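Local atomic coordinates of 2-oxoglutarate carboxylase small subunit (Hydrogenobacter thermophilus, PDB entry 7KCT), a protein that is a biotin carboxylase-type subunit with an ATP-grasp domain that binds ADP, magnesium and bicarbonate. Residues A[16-21]-A[90-95]; A[85-90]-A[109-114]. One frame throughout, in Å; residues are numbered along the deposited sequence.

Contact 1: A[16-21]-A[90-95]. With ADP (adenosine-5'-diphosphate), chain D.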
loop_
_atom_site.group_PDB
_atom_site.type_symbol
_atom_site.label_atom_id
_atom_site.label_comp_id
_atom_site.label_asym_id
_atom_site.label_seq_id
_atom_site.Cartn_x
_atom_site.Cartn_y
_atom_site.Cartn_z
ATOM N N VAL A 16 -3.857 23.635 -3.559
ATOM C CA VAL A 16 -4.816 22.534 -3.567
ATOM C C VAL A 16 -6.103 23.101 -2.987
ATOM O O VAL A 16 -6.154 23.430 -1.800
ATOM C CB VAL A 16 -4.288 21.364 -2.731
ATOM C CG1 VAL A 16 -5.261 20.255 -2.753
ATOM C CG2 VAL A 16 -2.880 20.926 -3.236
ATOM N N ALA A 17 -7.135 23.283 -3.801
ATOM C CA ALA A 17 -8.358 23.946 -3.327
ATOM C C ALA A 17 -9.368 22.896 -2.850
ATOM O O ALA A 17 -10.400 22.643 -3.475
ATOM C CB ALA A 17 -8.944 24.830 -4.418
ATOM N N ASN A 18 -8.997 22.176 -1.796
ATOM C CA ASN A 18 -9.812 21.055 -1.317
ATOM C C ASN A 18 -9.284 20.588 0.041
ATOM O O ASN A 18 -8.461 21.276 0.657
ATOM C CB ASN A 18 -9.844 19.919 -2.333
ATOM C CG ASN A 18 -11.184 19.177 -2.328
ATOM O OD1 ASN A 18 -11.644 18.660 -1.298
ATOM N ND2 ASN A 18 -11.797 19.112 -3.479
ATOM N N ARG A 19 -9.825 19.475 0.552
ATOM C CA ARG A 19 -9.563 19.032 1.923
ATOM C C ARG A 19 -9.525 17.518 1.991
ATOM O O ARG A 19 -9.780 16.822 1.008
ATOM C CB ARG A 19 -10.630 19.567 2.894
ATOM C CG ARG A 19 -12.085 19.139 2.590
ATOM C CD ARG A 19 -13.085 19.465 3.731
ATOM N NE ARG A 19 -12.750 18.726 4.958
ATOM C CZ ARG A 19 -12.985 17.445 5.170
ATOM N NH1 ARG A 19 -13.585 16.680 4.246
ATOM N NH2 ARG A 19 -12.577 16.914 6.324
ATOM N N GLY A 20 -9.199 16.998 3.176
ATOM C CA GLY A 20 -9.470 15.602 3.406
ATOM C C GLY A 20 -8.556 14.722 2.577
ATOM O O GLY A 20 -7.453 15.108 2.218
ATOM N N GLU A 21 -9.037 13.538 2.231
ATOM C CA GLU A 21 -8.154 12.554 1.604
ATOM C C GLU A 21 -7.641 13.005 0.246
ATOM O O GLU A 21 -6.512 12.661 -0.131
ATOM C CB GLU A 21 -8.849 11.192 1.475
ATOM C CG GLU A 21 -10.038 11.095 0.502
ATOM C CD GLU A 21 -9.622 10.661 -0.891
ATOM O OE1 GLU A 21 -8.408 10.377 -1.103
ATOM O OE2 GLU A 21 -10.520 10.583 -1.770
ATOM N N TYR A 90 -11.981 16.962 -6.183
ATOM C CA TYR A 90 -13.322 16.593 -6.638
ATOM C C TYR A 90 -14.350 17.271 -5.745
ATOM O O TYR A 90 -14.050 17.669 -4.626
ATOM C CB TYR A 90 -13.510 15.040 -6.662
ATOM C CG TYR A 90 -13.203 14.277 -5.387
ATOM C CD1 TYR A 90 -13.985 14.462 -4.245
ATOM C CD2 TYR A 90 -12.165 13.358 -5.332
ATOM C CE1 TYR A 90 -13.734 13.751 -3.085
ATOM C CE2 TYR A 90 -11.898 12.647 -4.168
ATOM C CZ TYR A 90 -12.669 12.885 -3.047
ATOM O OH TYR A 90 -12.471 12.195 -1.880
ATOM N N GLY A 91 -15.568 17.496 -6.272
ATOM C CA GLY A 91 -16.532 18.270 -5.518
ATOM C C GLY A 91 -16.146 19.748 -5.464
ATOM O O GLY A 91 -15.256 20.225 -6.173
ATOM N N PHE A 92 -16.816 20.470 -4.564
ATOM C CA PHE A 92 -16.570 21.896 -4.383
ATOM C C PHE A 92 -16.533 22.603 -5.741
ATOM O O PHE A 92 -17.556 22.616 -6.412
ATOM C CB PHE A 92 -15.302 22.087 -3.574
ATOM C CG PHE A 92 -15.396 21.539 -2.153
ATOM C CD1 PHE A 92 -16.463 21.871 -1.334
ATOM C CD2 PHE A 92 -14.420 20.697 -1.653
ATOM C CE1 PHE A 92 -16.556 21.381 -0.031
ATOM C CE2 PHE A 92 -14.516 20.180 -0.363
ATOM C CZ PHE A 92 -15.572 20.554 0.461
ATOM N N LEU A 93 -15.396 23.162 -6.191
ATOM C CA LEU A 93 -15.374 23.970 -7.423
ATOM C C LEU A 93 -14.788 23.248 -8.639
ATOM O O LEU A 93 -14.532 23.884 -9.674
ATOM C CB LEU A 93 -14.595 25.259 -7.199
ATOM C CG LEU A 93 -15.222 26.221 -6.195
ATOM C CD1 LEU A 93 -14.254 27.382 -5.928
ATOM C CD2 LEU A 93 -16.579 26.724 -6.608
ATOM N N ALA A 94 -14.526 21.950 -8.522
ATOM C CA ALA A 94 -13.816 21.213 -9.560
ATOM C C ALA A 94 -14.545 21.206 -10.904
ATOM O O ALA A 94 -13.897 21.101 -11.957
ATOM C CB ALA A 94 -13.590 19.776 -9.092
ATOM N N GLU A 95 -15.873 21.235 -10.897
ATOM C CA GLU A 95 -16.642 21.290 -12.132
ATOM C C GLU A 95 -17.389 22.619 -12.251
ATOM O O GLU A 95 -18.462 22.685 -12.862
ATOM C CB GLU A 95 -17.600 20.112 -12.225
ATOM C CG GLU A 95 -16.898 18.786 -12.277
HETATM P PB ADP D . -17.373 10.380 -7.590
HETATM O O1B ADP D . -16.010 11.047 -7.569
HETATM O O2B ADP D . -17.558 8.970 -8.104
HETATM O O3B ADP D . -18.527 11.289 -7.873
HETATM P PA ADP D . -18.948 10.917 -5.182
HETATM O O1A ADP D . -19.096 10.880 -3.699
HETATM O O2A ADP D . -20.107 11.154 -6.134
HETATM O O3A ADP D . -17.842 9.989 -5.841
HETATM O "O5'" ADP D . -18.202 12.739 -5.305
HETATM C "C5'" ADP D . -17.524 13.141 -4.041
HETATM C "C4'" ADP D . -17.858 14.489 -3.588
HETATM O "O4'" ADP D . -18.240 15.395 -4.599
HETATM C "C3'" ADP D . -19.129 14.205 -2.600
HETATM O "O3'" ADP D . -19.037 15.021 -1.560
HETATM C "C2'" ADP D . -20.251 14.573 -3.648
HETATM O "O2'" ADP D . -21.341 15.113 -3.062
HETATM C "C1'" ADP D . -19.504 15.773 -4.302
HETATM N N9 ADP D . -19.950 16.099 -5.719
HETATM C C8 ADP D . -20.075 15.240 -6.838
HETATM N N7 ADP D . -20.526 15.874 -7.952
HETATM C C5 ADP D . -20.657 17.188 -7.558
HETATM C C6 ADP D . -21.087 18.324 -8.271
HETATM N N6 ADP D . -21.449 18.225 -9.599
HETATM N N1 ADP D . -21.145 19.547 -7.650
HETATM C C2 ADP D . -20.787 19.541 -6.311
HETATM N N3 ADP D . -20.361 18.541 -5.499
HETATM C C4 ADP D . -20.302 17.355 -6.177
HETATM O O HOH W 1 -12.513 22.942 -5.779
HETATM O O HOH W 2 -11.522 14.291 0.117
#
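With chi1 at 67° and 54°, Glu21 and Tyr90 each carry CG between the backbone N and the carbonyl carbon, and the bend of Glu21 at chi2 (92°) brings its carboxylate to the tyrosine hydroxyl. Tyr90 OH donates to Glu21 OE2 over 2.5 Å, approaching on the anti side and somewhat out of the carboxylate plane, with Glu21 OE2 lying at the ring edge; Lys396 forms a salt bridge with the same oxygen. Asn18 ties down the backbone: Asn18 ND2 gives a hydrogen to Tyr90 O at 2.9 Å, nearly within its own amide plane. Arg19 N donates to Asn18 OD1 at 2.7 Å, which fixes the flip. Phe92 turns an edge to this amide, Asn18 OD1 lying 3.4 Å from Phe92 CE2, while its ring stacks with Tyr68. A water bridges Ala17 O and Leu93 N at the type II' turn from Gly91 to Ala94. Tyr90 and Gly91 belong to an ADP pocket, Tyr90 CD1 standing 3.8 Å from ADP C5'. The contact joins the turn between strand 13-16 and helix 20-32 to the loop between strand 85-87 and helix 97-105, with helix 66-69 against Phe92 and strand 393-401 against Tyr90.

Contact 2: A[85-90]-A[109-114]. With ADP (adenosine-5'-diphosphate), chain D.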
loop_
_atom_site.group_PDB
_atom_site.type_symbol
_atom_site.label_atom_id
_atom_site.label_comp_id
_atom_site.label_asym_id
_atom_site.label_seq_id
_atom_site.Cartn_x
_atom_site.Cartn_y
_atom_site.Cartn_z
ATOM N N ALA A 85 -0.504 27.319 -10.208
ATOM C CA ALA A 85 -1.535 26.391 -10.624
ATOM C C ALA A 85 -2.348 25.988 -9.410
ATOM O O ALA A 85 -1.868 26.043 -8.272
ATOM C CB ALA A 85 -0.940 25.138 -11.305
ATOM N N ILE A 86 -3.594 25.601 -9.677
ATOM C CA ILE A 86 -4.562 25.204 -8.662
ATOM C C ILE A 86 -5.114 23.843 -9.034
ATOM O O ILE A 86 -5.566 23.637 -10.171
ATOM C CB ILE A 86 -5.723 26.203 -8.517
ATOM C CG1 ILE A 86 -5.267 27.543 -7.973
ATOM C CG2 ILE A 86 -6.841 25.731 -7.535
ATOM C CD1 ILE A 86 -6.336 28.585 -7.821
ATOM N N HIS A 87 -5.083 22.912 -8.083
ATOM C CA HIS A 87 -5.749 21.647 -8.295
ATOM C C HIS A 87 -7.058 21.633 -7.509
ATOM O O HIS A 87 -7.009 21.807 -6.281
ATOM C CB HIS A 87 -4.850 20.469 -7.879
ATOM C CG HIS A 87 -5.341 19.158 -8.410
ATOM N ND1 HIS A 87 -6.636 18.751 -8.222
ATOM C CD2 HIS A 87 -4.729 18.161 -9.090
ATOM C CE1 HIS A 87 -6.814 17.574 -8.786
ATOM N NE2 HIS A 87 -5.672 17.194 -9.318
ATOM N N PRO A 88 -8.239 21.489 -8.128
ATOM C CA PRO A 88 -9.500 21.576 -7.371
ATOM C C PRO A 88 -9.958 20.286 -6.700
ATOM O O PRO A 88 -10.989 20.292 -6.012
ATOM C CB PRO A 88 -10.499 21.974 -8.454
ATOM C CG PRO A 88 -10.071 21.184 -9.639
ATOM C CD PRO A 88 -8.509 21.233 -9.558
ATOM N N GLY A 89 -9.262 19.177 -6.896
ATOM C CA GLY A 89 -9.735 17.899 -6.354
ATOM C C GLY A 89 -11.025 17.440 -7.017
ATOM O O GLY A 89 -11.190 17.539 -8.246
ATOM N N TYR A 90 -11.981 16.962 -6.183
ATOM C CA TYR A 90 -13.322 16.593 -6.638
ATOM C C TYR A 90 -14.350 17.271 -5.745
ATOM O O TYR A 90 -14.050 17.669 -4.626
ATOM C CB TYR A 90 -13.510 15.040 -6.662
ATOM C CG TYR A 90 -13.203 14.277 -5.387
ATOM C CD1 TYR A 90 -13.985 14.462 -4.245
ATOM C CD2 TYR A 90 -12.165 13.358 -5.332
ATOM C CE1 TYR A 90 -13.734 13.751 -3.085
ATOM C CE2 TYR A 90 -11.898 12.647 -4.168
ATOM C CZ TYR A 90 -12.669 12.885 -3.047
ATOM O OH TYR A 90 -12.471 12.195 -1.880
ATOM N N THR A 109 -2.898 28.502 -13.755
ATOM C CA THR A 109 -3.269 27.296 -14.501
ATOM C C THR A 109 -4.247 26.439 -13.665
ATOM O O THR A 109 -3.918 25.970 -12.561
ATOM C CB THR A 109 -2.019 26.498 -14.893
ATOM O OG1 THR A 109 -1.155 27.285 -15.726
ATOM C CG2 THR A 109 -2.349 25.242 -15.694
ATOM N N PHE A 110 -5.458 26.256 -14.183
ATOM C CA PHE A 110 -6.436 25.313 -13.618
ATOM C C PHE A 110 -6.039 23.895 -14.042
ATOM O O PHE A 110 -5.911 23.627 -15.241
ATOM C CB PHE A 110 -7.841 25.703 -14.102
ATOM C CG PHE A 110 -8.960 24.859 -13.523
ATOM C CD1 PHE A 110 -9.475 25.160 -12.286
ATOM C CD2 PHE A 110 -9.512 23.792 -14.240
ATOM C CE1 PHE A 110 -10.503 24.404 -11.741
ATOM C CE2 PHE A 110 -10.537 23.008 -13.686
ATOM C CZ PHE A 110 -11.016 23.305 -12.444
ATOM N N ILE A 111 -5.826 22.988 -13.074
ATOM C CA ILE A 111 -5.423 21.596 -13.354
ATOM C C ILE A 111 -6.712 20.803 -13.577
ATOM O O ILE A 111 -7.336 20.265 -12.638
ATOM C CB ILE A 111 -4.552 21.015 -12.233
ATOM C CG1 ILE A 111 -3.256 21.833 -12.111
ATOM C CG2 ILE A 111 -4.252 19.536 -12.469
ATOM C CD1 ILE A 111 -2.457 21.546 -10.836
ATOM N N GLY A 112 -7.113 20.724 -14.835
ATOM C CA GLY A 112 -8.412 20.231 -15.233
ATOM C C GLY A 112 -8.611 20.531 -16.709
ATOM O O GLY A 112 -7.689 21.007 -17.378
ATOM N N PRO A 113 -9.776 20.197 -17.267
ATOM C CA PRO A 113 -9.997 20.431 -18.703
ATOM C C PRO A 113 -10.315 21.912 -18.913
ATOM O O PRO A 113 -10.537 22.666 -17.973
ATOM C CB PRO A 113 -11.176 19.493 -19.051
ATOM C CG PRO A 113 -11.942 19.362 -17.772
ATOM C CD PRO A 113 -10.889 19.456 -16.640
ATOM N N HIS A 114 -10.330 22.339 -20.166
ATOM C CA HIS A 114 -10.680 23.728 -20.436
ATOM C C HIS A 114 -12.023 24.114 -19.836
ATOM O O HIS A 114 -12.987 23.344 -19.859
ATOM C CB HIS A 114 -10.673 23.957 -21.952
ATOM C CG HIS A 114 -10.612 25.394 -22.326
ATOM N ND1 HIS A 114 -11.727 26.196 -22.328
ATOM C CD2 HIS A 114 -9.558 26.217 -22.502
ATOM C CE1 HIS A 114 -11.375 27.431 -22.634
ATOM N NE2 HIS A 114 -10.060 27.478 -22.704
HETATM P PB ADP D . -17.373 10.380 -7.590
HETATM O O1B ADP D . -16.010 11.047 -7.569
HETATM O O2B ADP D . -17.558 8.970 -8.104
HETATM O O3B ADP D . -18.527 11.289 -7.873
HETATM P PA ADP D . -18.948 10.917 -5.182
HETATM O O1A ADP D . -19.096 10.880 -3.699
HETATM O O2A ADP D . -20.107 11.154 -6.134
HETATM O O3A ADP D . -17.842 9.989 -5.841
HETATM O "O5'" ADP D . -18.202 12.739 -5.305
HETATM C "C5'" ADP D . -17.524 13.141 -4.041
HETATM C "C4'" ADP D . -17.858 14.489 -3.588
HETATM O "O4'" ADP D . -18.240 15.395 -4.599
HETATM C "C3'" ADP D . -19.129 14.205 -2.600
HETATM O "O3'" ADP D . -19.037 15.021 -1.560
HETATM C "C2'" ADP D . -20.251 14.573 -3.648
HETATM O "O2'" ADP D . -21.341 15.113 -3.062
HETATM C "C1'" ADP D . -19.504 15.773 -4.302
HETATM N N9 ADP D . -19.950 16.099 -5.719
HETATM C C8 ADP D . -20.075 15.240 -6.838
HETATM N N7 ADP D . -20.526 15.874 -7.952
HETATM C C5 ADP D . -20.657 17.188 -7.558
HETATM C C6 ADP D . -21.087 18.324 -8.271
HETATM N N6 ADP D . -21.449 18.225 -9.599
HETATM N N1 ADP D . -21.145 19.547 -7.650
HETATM C C2 ADP D . -20.787 19.541 -6.311
HETATM N N3 ADP D . -20.361 18.541 -5.499
HETATM C C4 ADP D . -20.302 17.355 -6.177
#
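Ile111, which buries the most surface, directs its side chain at strand 85-87 and divides its two branches between two neighbours. Ile111 CD1, at the end of the longer branch, rests 3.9 Å from Ala85 CB. With CG1 beside the backbone N (chi1 -62°), the methyl CG2 is anti to that N, and Ile111 CG2 comes to 3.7 Å from His87 CD2, the side chains crossing at about a right angle. Its backbone takes part as well: Ile111 N donates to Ile86 O at 3.0 Å, and Ile86 N to Thr109 O at 2.9 Å, both with N-H...O angles near 160°. These two bonds flank Phe110 in the parallel register, Ala85 beside Thr109 and Ile86 beside Phe110. Strands 85-87 and 109-110, joined through helix 97-105, make a beta-alpha-beta unit at one end of the five-stranded parallel sheet of the biotin carboxylase N-terminal, Rossmann-like domain. Ala85, next in buried surface, brings CA to 3.1 Å from Thr109 O in a CA-H...O contact. Pro88 CG packs 3.6 Å from Phe110 CZ. His87 ND1 accepts a hydrogen bond from Gly89 N, 3.0 Å away in the imidazole plane, and His87 NE2 is hydrogen-bonded to Gln320.

Contacts 1 and 2 share Tyr90 and lie about 10 Å apart, centre to centre, inside the same N-terminal domain. Their segments alternate along the chain, so 85-90 runs from its pairing with 109-114 directly into the loop held by 16-21. Two probable hydrogen bonds tie 85-90 to 16-21: Ala17 N to His87 O and Asn18 ND2 to Pro88 O, each 2.9 Å. Packing adds to this where Ala94 CA approaches Pro88 CB at 3.6 Å. Strand 85-87 of contact 2 therefore leads into the ADP pocket through contact 1, where Gly91 CA lies 3.5 Å from ADP O4'. The magnesium ion is more distant, about 12 Å from the Tyr90 side chain.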